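Local coordinates for Tautomerase_3 domain-containing protein (Corynebacterium halotolerans YIM 70093 = DSM 44683, PDB 7M58) that belongs to the cis-3-chloroacrylic acid dehalogenase family of the tautomerase superfamily and probably acts as a trimeric hydrolase on small unsaturated acids, at residues 131-134 against 135-138; 5-8 against 9-13; 105-109 against 110-114; 87-90 against 91-95; 44-48 against 49-53. One frame throughout, in Å; residues are numbered along the deposited sequence.

Contact 1 (131-134 against 135-138)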
loop_
_atom_site.group_PDB
_atom_site.type_symbol
_atom_site.label_atom_id
_atom_site.label_comp_id
_atom_site.label_asym_id
_atom_site.label_seq_id
_atom_site.Cartn_x
_atom_site.Cartn_y
_atom_site.Cartn_z
ATOM N N THR A 131 -14.225 24.310 10.087
ATOM C CA THR A 131 -14.350 23.560 11.334
ATOM C C THR A 131 -13.039 23.474 12.112
ATOM O O THR A 131 -13.064 23.168 13.305
ATOM C CB THR A 131 -14.878 22.150 11.040
ATOM O OG1 THR A 131 -16.042 22.248 10.210
ATOM C CG2 THR A 131 -15.286 21.428 12.314
ATOM N N LEU A 132 -11.893 23.726 11.485
ATOM C CA LEU A 132 -10.640 23.568 12.197
ATOM C C LEU A 132 -10.465 24.671 13.245
ATOM O O LEU A 132 -11.028 25.762 13.120
ATOM C CB LEU A 132 -9.464 23.539 11.221
ATOM C CG LEU A 132 -9.629 22.537 10.072
ATOM C CD1 LEU A 132 -8.409 22.459 9.204
ATOM C CD2 LEU A 132 -9.923 21.150 10.639
ATOM N N PRO A 133 -9.707 24.401 14.306
ATOM C CA PRO A 133 -9.344 25.485 15.229
ATOM C C PRO A 133 -8.548 26.574 14.526
ATOM O O PRO A 133 -7.714 26.305 13.656
ATOM C CB PRO A 133 -8.512 24.781 16.312
ATOM C CG PRO A 133 -8.178 23.418 15.737
ATOM C CD PRO A 133 -9.308 23.077 14.815
ATOM N N GLN A 134 -8.788 27.814 14.965
ATOM C CA GLN A 134 -8.252 28.989 14.295
ATOM C C GLN A 134 -6.730 28.926 14.128
ATOM O O GLN A 134 -6.188 29.435 13.138
ATOM C CB GLN A 134 -8.681 30.243 15.053
ATOM C CG GLN A 134 -8.210 31.521 14.381
ATOM C CD GLN A 134 -9.046 32.724 14.747
ATOM O OE1 GLN A 134 -8.758 33.418 15.729
ATOM N NE2 GLN A 134 -10.094 32.975 13.971
ATOM N N SER A 135 -6.022 28.345 15.092
ATOM C CA SER A 135 -4.570 28.274 14.978
ATOM C C SER A 135 -4.175 27.273 13.900
ATOM O O SER A 135 -3.188 27.467 13.189
ATOM C CB SER A 135 -3.933 27.887 16.314
ATOM O OG SER A 135 -4.620 26.803 16.912
ATOM N N LEU A 136 -4.921 26.179 13.778
ATOM C CA LEU A 136 -4.693 25.267 12.663
ATOM C C LEU A 136 -5.069 25.913 11.342
ATOM O O LEU A 136 -4.401 25.695 10.326
ATOM C CB LEU A 136 -5.483 23.973 12.868
ATOM C CG LEU A 136 -5.223 22.860 11.849
ATOM C CD1 LEU A 136 -3.748 22.491 11.792
ATOM C CD2 LEU A 136 -6.090 21.623 12.167
ATOM N N GLN A 137 -6.113 26.746 11.345
ATOM C CA GLN A 137 -6.529 27.430 10.125
ATOM C C GLN A 137 -5.403 28.261 9.538
ATOM O O GLN A 137 -5.221 28.301 8.310
ATOM C CB GLN A 137 -7.753 28.303 10.398
ATOM C CG GLN A 137 -9.049 27.539 10.446
ATOM C CD GLN A 137 -10.251 28.436 10.636
ATOM O OE1 GLN A 137 -10.162 29.504 11.220
ATOM N NE2 GLN A 137 -11.380 28.013 10.113
ATOM N N GLU A 138 -4.648 28.953 10.392
ATOM C CA GLU A 138 -3.673 29.891 9.871
ATOM C C GLU A 138 -2.310 29.259 9.579
ATOM O O GLU A 138 -1.571 29.775 8.739
ATOM C CB GLU A 138 -3.581 31.103 10.801
ATOM C CG GLU A 138 -4.946 31.860 10.879
ATOM C CD GLU A 138 -5.609 32.138 9.479
ATOM O OE1 GLU A 138 -4.993 32.868 8.659
ATOM O OE2 GLU A 138 -6.744 31.635 9.211
#

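Contact 2 (5-8 against 9-13)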
loop_
_atom_site.group_PDB
_atom_site.type_symbol
_atom_site.label_atom_id
_atom_site.label_comp_id
_atom_site.label_asym_id
_atom_site.label_seq_id
_atom_site.Cartn_x
_atom_site.Cartn_y
_atom_site.Cartn_z
ATOM N N VAL A 5 6.111 6.708 -3.843
ATOM C CA VAL A 5 6.910 6.608 -5.059
ATOM C C VAL A 5 7.989 5.581 -4.793
ATOM O O VAL A 5 8.824 5.774 -3.904
ATOM C CB VAL A 5 7.540 7.952 -5.454
ATOM C CG1 VAL A 5 8.439 7.759 -6.652
ATOM C CG2 VAL A 5 6.464 9.034 -5.695
ATOM N N SER A 6 7.972 4.491 -5.543
ATOM C CA SER A 6 8.932 3.416 -5.359
ATOM C C SER A 6 9.898 3.401 -6.529
ATOM O O SER A 6 9.464 3.408 -7.691
ATOM C CB SER A 6 8.229 2.061 -5.254
ATOM O OG SER A 6 7.490 1.984 -4.053
ATOM N N SER A 7 11.195 3.384 -6.214
ATOM C CA SER A 7 12.263 3.338 -7.203
ATOM C C SER A 7 13.515 2.801 -6.530
ATOM O O SER A 7 13.653 2.863 -5.304
ATOM C CB SER A 7 12.551 4.713 -7.806
ATOM O OG SER A 7 12.951 5.635 -6.807
ATOM N N ARG A 8 14.420 2.262 -7.353
ATOM C CA ARG A 8 15.750 1.871 -6.889
ATOM C C ARG A 8 16.410 3.010 -6.128
ATOM O O ARG A 8 16.487 4.136 -6.624
ATOM C CB ARG A 8 16.617 1.475 -8.083
ATOM C CG ARG A 8 18.084 1.289 -7.753
ATOM C CD ARG A 8 18.434 -0.108 -7.313
ATOM N NE ARG A 8 19.806 -0.452 -7.703
ATOM C CZ ARG A 8 20.883 -0.160 -6.973
ATOM N NH1 ARG A 8 20.746 0.462 -5.801
ATOM N NH2 ARG A 8 22.093 -0.507 -7.405
ATOM N N ALA A 9 16.842 2.726 -4.903
ATOM C CA ALA A 9 17.612 3.705 -4.149
ATOM C C ALA A 9 18.733 4.258 -5.018
ATOM O O ALA A 9 19.523 3.502 -5.599
ATOM C CB ALA A 9 18.184 3.080 -2.879
ATOM N N GLY A 10 18.799 5.581 -5.097
ATOM C CA GLY A 10 19.758 6.264 -5.922
ATOM C C GLY A 10 19.199 6.782 -7.227
ATOM O O GLY A 10 19.809 7.665 -7.837
ATOM N N LEU A 11 18.043 6.284 -7.661
ATOM C CA LEU A 11 17.491 6.776 -8.919
ATOM C C LEU A 11 17.029 8.218 -8.798
ATOM O O LEU A 11 17.208 9.009 -9.729
ATOM C CB LEU A 11 16.342 5.893 -9.401
ATOM C CG LEU A 11 15.638 6.425 -10.652
ATOM C CD1 LEU A 11 16.569 6.295 -11.862
ATOM C CD2 LEU A 11 14.339 5.657 -10.886
ATOM N N ILE A 12 16.422 8.581 -7.679
ATOM C CA ILE A 12 15.893 9.921 -7.505
ATOM C C ILE A 12 16.738 10.630 -6.454
ATOM O O ILE A 12 16.582 10.372 -5.254
ATOM C CB ILE A 12 14.412 9.898 -7.120
ATOM C CG1 ILE A 12 13.665 8.946 -8.071
ATOM C CG2 ILE A 12 13.839 11.318 -7.184
ATOM C CD1 ILE A 12 12.144 8.790 -7.852
ATOM N N ASP A 13 17.662 11.486 -6.924
ATOM C CA ASP A 13 18.291 12.597 -6.190
ATOM C C ASP A 13 17.452 13.159 -5.061
ATOM O O ASP A 13 16.223 13.137 -5.132
ATOM C CB ASP A 13 18.508 13.791 -7.131
ATOM C CG ASP A 13 19.890 13.901 -7.632
ATOM O OD1 ASP A 13 20.752 13.158 -7.141
ATOM O OD2 ASP A 13 20.100 14.723 -8.554
#

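Contact 3 (105-109 against 110-114)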
loop_
_atom_site.group_PDB
_atom_site.type_symbol
_atom_site.label_atom_id
_atom_site.label_comp_id
_atom_site.label_asym_id
_atom_site.label_seq_id
_atom_site.Cartn_x
_atom_site.Cartn_y
_atom_site.Cartn_z
ATOM N N ASN A 105 -5.609 4.224 -5.958
ATOM C CA ASN A 105 -6.569 3.563 -5.091
ATOM C C ASN A 105 -7.429 4.652 -4.476
ATOM O O ASN A 105 -6.909 5.683 -4.045
ATOM C CB ASN A 105 -5.889 2.724 -3.994
ATOM C CG ASN A 105 -6.888 1.951 -3.108
ATOM O OD1 ASN A 105 -7.744 1.226 -3.606
ATOM N ND2 ASN A 105 -6.783 2.123 -1.788
ATOM N N GLU A 106 -8.733 4.434 -4.438
ATOM C CA GLU A 106 -9.683 5.454 -4.020
ATOM C C GLU A 106 -10.243 5.085 -2.668
ATOM O O GLU A 106 -10.686 3.951 -2.460
ATOM C CB GLU A 106 -10.832 5.577 -4.999
ATOM C CG GLU A 106 -10.480 6.254 -6.254
ATOM C CD GLU A 106 -11.643 6.234 -7.203
ATOM O OE1 GLU A 106 -12.599 7.023 -6.998
ATOM O OE2 GLU A 106 -11.595 5.391 -8.143
ATOM N N ILE A 107 -10.208 6.011 -1.728
ATOM C CA ILE A 107 -10.731 5.532 -0.469
ATOM C C ILE A 107 -11.679 6.629 0.034
ATOM O O ILE A 107 -11.463 7.803 -0.286
ATOM C CB ILE A 107 -9.580 5.122 0.454
ATOM C CG1 ILE A 107 -10.158 3.887 1.137
ATOM C CG2 ILE A 107 -9.341 6.100 1.606
ATOM C CD1 ILE A 107 -9.225 3.127 1.761
ATOM N N PRO A 108 -12.791 6.307 0.695
ATOM C CA PRO A 108 -13.676 7.372 1.183
ATOM C C PRO A 108 -12.955 8.332 2.121
ATOM O O PRO A 108 -12.020 7.962 2.833
ATOM C CB PRO A 108 -14.785 6.604 1.912
ATOM C CG PRO A 108 -14.312 5.184 1.986
ATOM C CD PRO A 108 -13.384 4.979 0.874
ATOM N N GLY A 109 -13.381 9.597 2.077
ATOM C CA GLY A 109 -12.772 10.618 2.918
ATOM C C GLY A 109 -12.896 10.324 4.402
ATOM O O GLY A 109 -11.965 10.570 5.168
ATOM N N GLU A 110 -14.055 9.822 4.837
ATOM C CA GLU A 110 -14.208 9.460 6.244
ATOM C C GLU A 110 -13.254 8.364 6.687
ATOM O O GLU A 110 -13.127 8.139 7.898
ATOM C CB GLU A 110 -15.646 9.037 6.569
ATOM C CG GLU A 110 -16.168 7.826 5.822
ATOM C CD GLU A 110 -16.933 8.181 4.534
ATOM O OE1 GLU A 110 -17.857 7.406 4.170
ATOM O OE2 GLU A 110 -16.622 9.217 3.893
ATOM N N ASN A 111 -12.576 7.692 5.755
ATOM C CA ASN A 111 -11.549 6.719 6.098
ATOM C C ASN A 111 -10.164 7.345 6.162
ATOM O O ASN A 111 -9.161 6.638 6.052
ATOM C CB ASN A 111 -11.568 5.550 5.108
ATOM C CG ASN A 111 -12.848 4.717 5.190
ATOM O OD1 ASN A 111 -13.901 5.195 5.602
ATOM N ND2 ASN A 111 -12.756 3.468 4.777
ATOM N N MET A 112 -10.082 8.659 6.317
ATOM C CA MET A 112 -8.800 9.337 6.397
ATOM C C MET A 112 -8.844 10.380 7.497
ATOM O O MET A 112 -9.842 11.097 7.626
ATOM C CB MET A 112 -8.438 10.030 5.089
ATOM C CG MET A 112 -8.356 9.107 3.927
ATOM S SD MET A 112 -7.519 9.828 2.505
ATOM C CE MET A 112 -8.454 11.238 2.165
ATOM N N THR A 113 -7.789 10.439 8.305
ATOM C CA THR A 113 -7.507 11.605 9.129
ATOM C C THR A 113 -6.251 12.260 8.575
ATOM O O THR A 113 -5.297 11.580 8.195
ATOM C CB THR A 113 -7.308 11.292 10.627
ATOM O OG1 THR A 113 -6.148 10.467 10.820
ATOM C CG2 THR A 113 -8.522 10.628 11.223
ATOM N N GLU A 114 -6.284 13.580 8.506
ATOM C CA GLU A 114 -5.134 14.419 8.225
ATOM C C GLU A 114 -5.324 15.675 9.063
ATOM O O GLU A 114 -6.448 16.174 9.188
ATOM C CB GLU A 114 -5.035 14.772 6.735
ATOM C CG GLU A 114 -4.751 13.602 5.810
ATOM C CD GLU A 114 -4.526 14.053 4.362
ATOM O OE1 GLU A 114 -4.361 15.284 4.144
ATOM O OE2 GLU A 114 -4.492 13.188 3.441
#

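Contact 4 (87-90 against 91-95)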
loop_
_atom_site.group_PDB
_atom_site.type_symbol
_atom_site.label_atom_id
_atom_site.label_comp_id
_atom_site.label_asym_id
_atom_site.label_seq_id
_atom_site.Cartn_x
_atom_site.Cartn_y
_atom_site.Cartn_z
ATOM N N SER A 87 3.107 11.517 -17.490
ATOM C CA SER A 87 3.782 12.375 -18.458
ATOM C C SER A 87 4.823 13.263 -17.788
ATOM O O SER A 87 6.000 13.248 -18.161
ATOM C CB SER A 87 2.749 13.244 -19.174
ATOM O OG SER A 87 2.069 12.510 -20.167
ATOM N N LYS A 88 4.417 14.006 -16.767
ATOM C CA LYS A 88 5.287 15.034 -16.211
ATOM C C LYS A 88 6.394 14.457 -15.340
ATOM O O LYS A 88 7.493 15.030 -15.284
ATOM C CB LYS A 88 4.437 16.040 -15.426
ATOM C CG LYS A 88 3.297 16.612 -16.218
ATOM C CD LYS A 88 3.831 17.349 -17.404
ATOM C CE LYS A 88 2.781 18.267 -18.023
ATOM N NZ LYS A 88 2.042 19.076 -17.002
ATOM N N VAL A 89 6.129 13.338 -14.660
ATOM C CA VAL A 89 7.170 12.701 -13.860
ATOM C C VAL A 89 8.216 12.056 -14.758
ATOM O O VAL A 89 9.416 12.083 -14.458
ATOM C CB VAL A 89 6.541 11.676 -12.902
ATOM C CG1 VAL A 89 7.610 10.799 -12.267
ATOM C CG2 VAL A 89 5.674 12.378 -11.871
ATOM N N ALA A 90 7.787 11.451 -15.869
ATOM C CA ALA A 90 8.755 10.906 -16.817
ATOM C C ALA A 90 9.687 12.003 -17.337
ATOM O O ALA A 90 10.906 11.806 -17.404
ATOM C CB ALA A 90 8.044 10.193 -17.966
ATOM N N ASP A 91 9.133 13.164 -17.699
ATOM C CA ASP A 91 9.987 14.278 -18.117
ATOM C C ASP A 91 10.862 14.787 -16.972
ATOM O O ASP A 91 12.066 15.004 -17.165
ATOM C CB ASP A 91 9.152 15.412 -18.738
ATOM C CG ASP A 91 9.959 16.254 -19.757
ATOM O OD1 ASP A 91 10.999 15.775 -20.284
ATOM O OD2 ASP A 91 9.525 17.387 -20.066
ATOM N N VAL A 92 10.294 14.977 -15.778
ATOM C CA VAL A 92 11.081 15.516 -14.663
ATOM C C VAL A 92 12.259 14.601 -14.333
ATOM O O VAL A 92 13.359 15.074 -14.029
ATOM C CB VAL A 92 10.176 15.758 -13.444
ATOM C CG1 VAL A 92 10.952 15.672 -12.159
ATOM C CG2 VAL A 92 9.544 17.120 -13.554
ATOM N N LEU A 93 12.061 13.286 -14.409
ATOM C CA LEU A 93 13.122 12.329 -14.118
ATOM C C LEU A 93 13.933 11.944 -15.353
ATOM O O LEU A 93 14.871 11.153 -15.229
ATOM C CB LEU A 93 12.540 11.063 -13.481
ATOM C CG LEU A 93 11.840 11.196 -12.125
ATOM C CD1 LEU A 93 11.225 9.858 -11.698
ATOM C CD2 LEU A 93 12.771 11.742 -11.054
ATOM N N GLU A 94 13.610 12.493 -16.524
ATOM C CA GLU A 94 14.258 12.130 -17.789
ATOM C C GLU A 94 14.203 10.616 -18.009
ATOM O O GLU A 94 15.212 9.941 -18.219
ATOM C CB GLU A 94 15.687 12.668 -17.845
ATOM C CG GLU A 94 15.762 14.170 -17.545
ATOM C CD GLU A 94 17.110 14.796 -17.877
ATOM O OE1 GLU A 94 17.214 15.457 -18.933
ATOM O OE2 GLU A 94 18.059 14.643 -17.077
ATOM N N LEU A 95 12.986 10.092 -17.950
ATOM C CA LEU A 95 12.623 8.702 -18.153
ATOM C C LEU A 95 11.615 8.608 -19.300
ATOM O O LEU A 95 10.925 9.582 -19.604
ATOM C CB LEU A 95 11.990 8.135 -16.879
ATOM C CG LEU A 95 12.932 7.777 -15.748
ATOM C CD1 LEU A 95 12.124 7.179 -14.591
ATOM C CD2 LEU A 95 13.999 6.828 -16.273
#

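Contact 5 (44-48 against 49-53)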
loop_
_atom_site.group_PDB
_atom_site.type_symbol
_atom_site.label_atom_id
_atom_site.label_comp_id
_atom_site.label_asym_id
_atom_site.label_seq_id
_atom_site.Cartn_x
_atom_site.Cartn_y
_atom_site.Cartn_z
ATOM N N ASN A 44 9.805 5.555 -1.202
ATOM C CA ASN A 44 10.287 4.243 -0.778
ATOM C C ASN A 44 11.430 3.826 -1.698
ATOM O O ASN A 44 11.211 3.441 -2.855
ATOM C CB ASN A 44 9.160 3.214 -0.804
ATOM C CG ASN A 44 8.078 3.516 0.227
ATOM O OD1 ASN A 44 8.336 3.518 1.434
ATOM N ND2 ASN A 44 6.859 3.762 -0.242
ATOM N N ASP A 45 12.653 3.885 -1.187
ATOM C CA ASP A 45 13.800 3.496 -1.990
ATOM C C ASP A 45 14.049 2.000 -1.860
ATOM O O ASP A 45 14.001 1.435 -0.760
ATOM C CB ASP A 45 15.041 4.292 -1.580
ATOM C CG ASP A 45 14.951 5.764 -1.983
ATOM O OD1 ASP A 45 14.067 6.123 -2.804
ATOM O OD2 ASP A 45 15.768 6.563 -1.480
ATOM N N LEU A 46 14.366 1.371 -2.982
ATOM C CA LEU A 46 14.441 -0.076 -3.063
ATOM C C LEU A 46 15.889 -0.514 -3.224
ATOM O O LEU A 46 16.703 0.208 -3.804
ATOM C CB LEU A 46 13.614 -0.584 -4.248
ATOM C CG LEU A 46 12.115 -0.320 -4.212
ATOM C CD1 LEU A 46 11.477 -0.731 -5.537
ATOM C CD2 LEU A 46 11.488 -1.056 -3.035
ATOM N N ASP A 47 16.196 -1.704 -2.696
ATOM C CA ASP A 47 17.500 -2.343 -2.861
ATOM C C ASP A 47 17.762 -2.686 -4.335
ATOM O O ASP A 47 16.870 -2.618 -5.188
ATOM C CB ASP A 47 17.592 -3.592 -1.980
ATOM C CG ASP A 47 19.013 -3.861 -1.487
ATOM O OD1 ASP A 47 19.965 -3.254 -2.032
ATOM O OD2 ASP A 47 19.182 -4.676 -0.553
ATOM N N ALA A 48 18.999 -3.117 -4.610
ATOM C CA ALA A 48 19.478 -3.255 -5.988
ATOM C C ALA A 48 18.654 -4.240 -6.821
ATOM O O ALA A 48 18.291 -3.943 -7.970
ATOM C CB ALA A 48 20.948 -3.666 -5.984
ATOM N N GLY A 49 18.397 -5.429 -6.296
ATOM C CA GLY A 49 17.698 -6.417 -7.099
ATOM C C GLY A 49 16.294 -6.671 -6.598
ATOM O O GLY A 49 15.823 -7.814 -6.597
ATOM N N ALA A 50 15.618 -5.620 -6.134
ATOM C CA ALA A 50 14.364 -5.803 -5.425
ATOM C C ALA A 50 13.142 -5.584 -6.298
ATOM O O ALA A 50 12.021 -5.875 -5.846
ATOM C CB ALA A 50 14.300 -4.858 -4.224
ATOM N N LEU A 51 13.329 -5.139 -7.542
ATOM C CA LEU A 51 12.231 -4.774 -8.426
ATOM C C LEU A 51 12.257 -5.663 -9.660
ATOM O O LEU A 51 13.267 -5.725 -10.366
ATOM C CB LEU A 51 12.325 -3.301 -8.837
ATOM C CG LEU A 51 10.994 -2.596 -9.172
ATOM C CD1 LEU A 51 11.154 -1.074 -9.174
ATOM C CD2 LEU A 51 10.305 -3.080 -10.458
ATOM N N PHE A 52 11.139 -6.318 -9.938
ATOM C CA PHE A 52 11.019 -7.224 -11.068
ATOM C C PHE A 52 9.862 -6.804 -11.952
ATOM O O PHE A 52 8.826 -6.359 -11.452
ATOM C CB PHE A 52 10.791 -8.652 -10.599
ATOM C CG PHE A 52 11.967 -9.256 -9.886
ATOM C CD1 PHE A 52 12.285 -8.872 -8.589
ATOM C CD2 PHE A 52 12.721 -10.244 -10.482
ATOM C CE1 PHE A 52 13.355 -9.440 -7.916
ATOM C CE2 PHE A 52 13.797 -10.825 -9.796
ATOM C CZ PHE A 52 14.105 -10.419 -8.522
ATOM N N LEU A 53 10.057 -6.946 -13.268
ATOM C CA LEU A 53 9.027 -6.764 -14.285
ATOM C C LEU A 53 8.982 -7.996 -15.173
ATOM O O LEU A 53 9.999 -8.379 -15.756
ATOM C CB LEU A 53 9.282 -5.534 -15.154
ATOM C CG LEU A 53 9.013 -4.138 -14.612
ATOM C CD1 LEU A 53 10.157 -3.213 -14.814
ATOM C CD2 LEU A 53 7.918 -3.621 -15.447
#

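Contact 1 (131-134 against 135-138)
Leu132 and Leu136 supply the apolar half of this short-range contact, which spans the entry into a helix. Their side chains meet through their terminal methyls, CD1 of Leu132 lying 3.9 Å from CD2 of Leu136, while the CB of Leu132 touches the same methyl. Pro133 adds a second patch: its CG sits 4.0 Å from CB of Leu136, the ring and the leucine running side by side in the same direction. Leu136 can reach back to Leu132 because its CG stands anti to the backbone N (chi1 -174°).

Behind these side chains comes the backbone of the first turn. Gln137 N bonds to Pro133 O at 2.8 Å, and Glu138 N follows to Gln134 O at 3.2 Å. Gln137 also lays its extended side chain back along the incoming segment, its CD 3.7 Å from Leu132 O, and its NE2 is hydrogen-bonded to Phe129 O, at the end of the preceding helix. The amide thus ties two successive helices together across the connecting loop. Leu136 also packs on Glu98 of the second subunit, whereas Gln134, Ser135 and Glu138 are exposed. Pro133 occupies the N-cap position, so the whole is a helix N-terminus opened by proline, with an apolar contact from the residue before the cap, Leu132, to the third residue of the helix, Leu136, at the start of the C-terminal helix 134-142.

Contact 2 (5-8 against 9-13)
Ile12 turns its CG1 branch anti to its own carbonyl carbon (chi1 -48°) and extends it fully to CD1, which carries that methyl back against strand 2-8. Ser7 meets it with OG set between its backbone N and carbonyl carbon (chi1 60°). The chain reverses here through a type II beta turn, Arg8 to Leu11, leading from strand 2-8 towards helix 14-31 in the first beta-alpha segment of the tautomerase fold.

The turn is closed by Leu11 N bonding to Arg8 O at 2.8 Å, a nearly straight bond (164° at the hydrogen). Gly10 takes the third position with a positive phi, where a side chain would be pressed against the preceding carbonyl oxygen. Outside the turn, the bent chain of Arg8 runs past Ala9, its CG 3.4 Å from Ala9 O, and goes on to touch Ala48 and Glu60.

Inside, the returning residues cover the strand. Leu11 places CD2 3.7 Å from CB of Ser7, and the side chains of Val5 and Ile12 cross at about a right angle, with CG1 of Val5 4.0 Å from CD1 of Ile12. Phe43 of the neighbouring strand touches both, and Leu93 packs on Ile12. The Ser7 hydroxyl therefore faces hydrocarbon from this direction: its OG lies 3.4 Å from CD1 of Ile12 and 3.6 Å from CG1 of the same residue.

Contact 3 (105-109 against 110-114)
Pro108 and Asn111 pack tightly round a short 3-10 turn: CG of Pro108 lies 3.6 Å from CG of Asn111, and OD1 and ND2 of the amide stand equally near that ring carbon. The amide thus spreads across the tip of the proline. In the backbone, Asn111 N bonds to Pro108 O at 3.0 Å and Met112 N to Gly109 O at 2.9 Å. On the buried flank the CG2 of Ile107 touches CG of Met112 at 3.9 Å.

This turn carries the chain from strand 100-107 of the central sheet to strand 112-114, whose Met112 and Thr113 pair antiparallel with a strand of the second subunit, extending the sheet across the trimer interface. Asn111 ND2 is hydrogen-bonded to Glu106 OE1 of that subunit, so one amide both covers the proline and joins two chains.

The outer side faces solvent: Glu110 is exposed, and its chain, bent at chi2 (-93°), folds back over the turn until CD rests 3.7 Å from CB of Pro108, a contact of carboxylate against ring carbon.

Contact 4 (87-90 against 91-95)
A Schellman motif ends helix 75-92, and the last turn of the helix is wound through this contact. Asp91 N, Val92 N and Leu93 N bond in succession to the carbonyls of Ser87, Lys88 and Val89, all between 2.8 and 3.2 Å. The series of bonds then changes step. Glu94 leaves the helix with a positive phi of 53°, and Leu95 N swings back to Ala90 O at 2.7 Å in an essentially straight bond (179° at the hydrogen). Inside this wider loop Glu94 N bonds to Asp91 O at 3.0 Å, so two amides beyond the helix are satisfied by carbonyls of its final turn.

This helix is the crossing element of the beta-alpha-beta unit formed by strand 63-70, helix 75-92 and strand 100-107. Val89 and, just past the helix end, Leu93 lie side by side, with CG1 of Val89 3.8 Å from CD1 of Leu93. The valine methyl is brought to this side by standing anti to the backbone N (chi1 168°). Ala90 adds its small CB, packed 3.4 Å from Leu95 O, where the chain folds past it. Val89 and Ala90 both rest on Val100, while Leu93 and Leu95 touch Val63, and Leu23 and Val20 of helix 14-31 pack on Val89 and Leu93 respectively. On the solvent side Glu94, itself exposed, extends OE2 into a salt bridge with NH2 of Arg16.

Contact 5 (44-48 against 49-53)
Leu46, the last residue of strand 40-46, is the first to reach across the bend. Its CG stands anti to the carbonyl carbon (chi1 -63°), which sends CD1 over to CD1 of Leu51 at 3.7 Å; the two side chains cross obliquely. Nearer the backbone, CB of Leu46 lies 4.3 Å from CB of Ala50. Leu46 also packs on Ile42 of the third subunit, which sets this hydrophobic patch against a subunit boundary.

Asp47 opens the turn itself. Its OD1 accepts the N-H of Ala48 at 2.8 Å, met on the anti side of the carboxylate and 33° out of its plane, a bond that ties the exposed acid to the backbone directly after it. Asp47 O then receives Ala50 N at 3.4 Å, a weak bond that closes a type I beta turn from Asp47 to Ala50. CB of Ala50 lies 3.5 Å from the same Asp47 O. This turn joins strand 40-46, an edge strand of the chain's mixed sheet, to the short strand 51-53, which forms a small antiparallel sheet with strand 56-57. Leu51 and Phe52 also pair antiparallel with a strand of the third subunit.

Ala48, at the second position of the turn, is exposed, its CB directed outward; the guanidinium-bearing chain of Arg8 comes up against it. At the next position Gly49 is buried, and its carbonyl O accepts a hydrogen bond from Gln14 NE2 of the third subunit.

In the fold
All five contacts illustrate how a chain changes direction: the helical contacts 1 and 4 rest mainly on i+4 backbone bonds, the turns of contacts 2, 3 and 5 on i+3 bonds. Contacts 2 and 5 lie on neighbouring strands 2-8 and 40-46 and touch through probable backbone bonds between Ser7 or Ala9 and Leu46. Contact 4 joins contact 2 where Leu93 meets Ile12. Contact 3, the most buried, lies across the chain's centre from contacts 2 and 4; it leads into a short strand that pairs with the second subunit, as that of contact 5 does with the third. Contact 1 stands apart, partly exposed with two buried leucines, its centre about 21 Å from that of contact 3.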